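Local coordinates for protein endo-beta-mannanase (Opitutaceae bacterium TAV5, PDB 7BOB) that probably cleaves mannose units from the ends of beta-1,4-mannan chains, as a trimeric family 5 glycoside hydrolase from a termite-hindgut bacterium, at residues H418-A423 with E573-S577. Sequence-based numbering, arbitrary orientation.
Sequences HLLQSA and EASWS
His418 and Glu573 meet through a short hydrogen bond in which NE2 of the imidazole donates to OE2 of the carboxylate at 2.5 Å. The oxygen lies at the ring edge, 16° out of its plane, whereas the nitrogen comes to OE2 obliquely, from above the carboxylate plane. Glu573 reaches across because CG stands anti to its backbone N (chi1 -154°) and the chain runs extended beyond it; on the way CG passes 3.8 Å from CD2 of Leu419. The other methyl of this leucine, CD1, rests 3.7 Å from CB of Trp576. A second polar link lies beside this apolar patch: the hydroxyl OG of Ser577 donates to O of Leu419 at 2.9 Å. That carbonyl also accepts the helical bond from N of Ala423, the two donors coming from opposite faces of its plane. The local axes of 418-422 and 573-577, on helices 406-422 and 569-583, cross almost perpendicularly (-87°), 9.0 Å apart, in the C-terminal domain, whose mixed sheet is separate from the (beta/alpha)8 barrel characteristic of glycoside hydrolase family 5. With an alanine at Glu573, NE2 of His418 would probably be left without this acceptor and Arg569, salt-bridged to OE1, without its carboxylate partner. Farther out, the side chain of His418 touches Leu259 and Ser262 of barrel helix 258-272, where the two domains meet, while the indole of Trp576 stacks with Phe562.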
loop_
_atom_site.group_PDB
_atom_site.type_symbol
_atom_site.label_atom_id
_atom_site.label_comp_id
_atom_site.label_asym_id
_atom_site.label_seq_id
_atom_site.Cartn_x
_atom_site.Cartn_y
_atom_site.Cartn_z
ATOM N N HIS A 418 -22.807 -14.163 12.701
ATOM C CA HIS A 418 -23.108 -13.757 14.071
ATOM C C HIS A 418 -24.510 -13.154 14.180
ATOM O O HIS A 418 -25.246 -13.441 15.137
ATOM C CB HIS A 418 -22.061 -12.765 14.566
ATOM C CG HIS A 418 -22.534 -11.896 15.690
ATOM N ND1 HIS A 418 -22.803 -12.389 16.954
ATOM C CD2 HIS A 418 -22.797 -10.568 15.739
ATOM C CE1 HIS A 418 -23.204 -11.399 17.733
ATOM N NE2 HIS A 418 -23.198 -10.282 17.021
ATOM N N LEU A 419 -24.897 -12.322 13.209
ATOM C CA LEU A 419 -26.184 -11.645 13.295
ATOM C C LEU A 419 -27.329 -12.622 13.071
ATOM O O LEU A 419 -28.391 -12.472 13.682
ATOM C CB LEU A 419 -26.256 -10.489 12.290
ATOM C CG LEU A 419 -25.273 -9.319 12.466
ATOM C CD1 LEU A 419 -25.361 -8.323 11.287
ATOM C CD2 LEU A 419 -25.463 -8.588 13.799
ATOM N N LEU A 420 -27.137 -13.622 12.208
ATOM C CA LEU A 420 -28.166 -14.640 12.032
ATOM C C LEU A 420 -28.341 -15.481 13.297
ATOM O O LEU A 420 -29.472 -15.828 13.662
ATOM C CB LEU A 420 -27.823 -15.518 10.835
ATOM C CG LEU A 420 -28.024 -14.847 9.488
ATOM C CD1 LEU A 420 -27.148 -15.483 8.412
ATOM C CD2 LEU A 420 -29.516 -14.900 9.111
ATOM N N GLN A 421 -27.235 -15.805 13.990
ATOM C CA GLN A 421 -27.355 -16.515 15.261
ATOM C C GLN A 421 -28.008 -15.646 16.321
ATOM O O GLN A 421 -28.602 -16.175 17.260
ATOM C CB GLN A 421 -25.986 -16.988 15.774
ATOM C CG GLN A 421 -25.278 -17.958 14.866
ATOM C CD GLN A 421 -24.071 -18.651 15.538
ATOM O OE1 GLN A 421 -23.344 -18.064 16.349
ATOM N NE2 GLN A 421 -23.881 -19.907 15.196
ATOM N N SER A 422 -27.886 -14.318 16.218
ATOM C CA SER A 422 -28.621 -13.461 17.144
ATOM C C SER A 422 -30.116 -13.442 16.820
ATOM O O SER A 422 -30.952 -13.277 17.724
ATOM C CB SER A 422 -28.041 -12.052 17.130
ATOM O OG SER A 422 -26.945 -11.963 18.016
ATOM N N ALA A 423 -30.474 -13.619 15.547
ATOM C CA ALA A 423 -31.863 -13.891 15.184
ATOM C C ALA A 423 -32.259 -15.318 15.496
ATOM O O ALA A 423 -33.331 -15.753 15.067
ATOM C CB ALA A 423 -32.099 -13.624 13.700
ATOM N N GLU A 573 -26.815 -3.002 16.654
ATOM C CA GLU A 573 -26.709 -4.428 16.360
ATOM C C GLU A 573 -28.076 -5.123 16.315
ATOM O O GLU A 573 -28.310 -5.997 15.466
ATOM C CB GLU A 573 -25.795 -5.093 17.390
ATOM C CG GLU A 573 -25.147 -6.325 16.855
ATOM C CD GLU A 573 -24.373 -7.106 17.902
ATOM O OE1 GLU A 573 -23.611 -6.508 18.705
ATOM O OE2 GLU A 573 -24.541 -8.340 17.906
ATOM N N ALA A 574 -28.986 -4.770 17.229
ATOM C CA ALA A 574 -30.297 -5.425 17.239
ATOM C C ALA A 574 -31.010 -5.244 15.906
ATOM O O ALA A 574 -31.578 -6.195 15.356
ATOM C CB ALA A 574 -31.161 -4.882 18.378
ATOM N N SER A 575 -30.960 -4.037 15.351
ATOM C CA SER A 575 -31.613 -3.811 14.068
ATOM C C SER A 575 -30.852 -4.492 12.932
ATOM O O SER A 575 -31.469 -5.046 12.010
ATOM C CB SER A 575 -31.785 -2.311 13.823
ATOM O OG SER A 575 -30.545 -1.651 13.715
ATOM N N TRP A 576 -29.513 -4.499 12.986
ATOM C CA TRP A 576 -28.760 -5.280 12.005
ATOM C C TRP A 576 -29.295 -6.706 11.934
ATOM O O TRP A 576 -29.582 -7.236 10.853
ATOM C CB TRP A 576 -27.266 -5.299 12.356
ATOM C CG TRP A 576 -26.605 -3.965 12.304
ATOM C CD1 TRP A 576 -27.132 -2.802 11.802
ATOM C CD2 TRP A 576 -25.300 -3.636 12.792
ATOM N NE1 TRP A 576 -26.235 -1.778 11.946
ATOM C CE2 TRP A 576 -25.100 -2.259 12.547
ATOM C CE3 TRP A 576 -24.276 -4.372 13.408
ATOM C CZ2 TRP A 576 -23.912 -1.604 12.889
ATOM C CZ3 TRP A 576 -23.106 -3.724 13.761
ATOM C CH2 TRP A 576 -22.926 -2.353 13.491
ATOM N N SER A 577 -29.462 -7.335 13.088
ATOM C CA SER A 577 -29.908 -8.716 13.092
ATOM C C SER A 577 -31.386 -8.806 12.705
ATOM O O SER A 577 -31.792 -9.695 11.950
ATOM C CB SER A 577 -29.624 -9.306 14.471
ATOM O OG SER A 577 -30.328 -10.496 14.702
#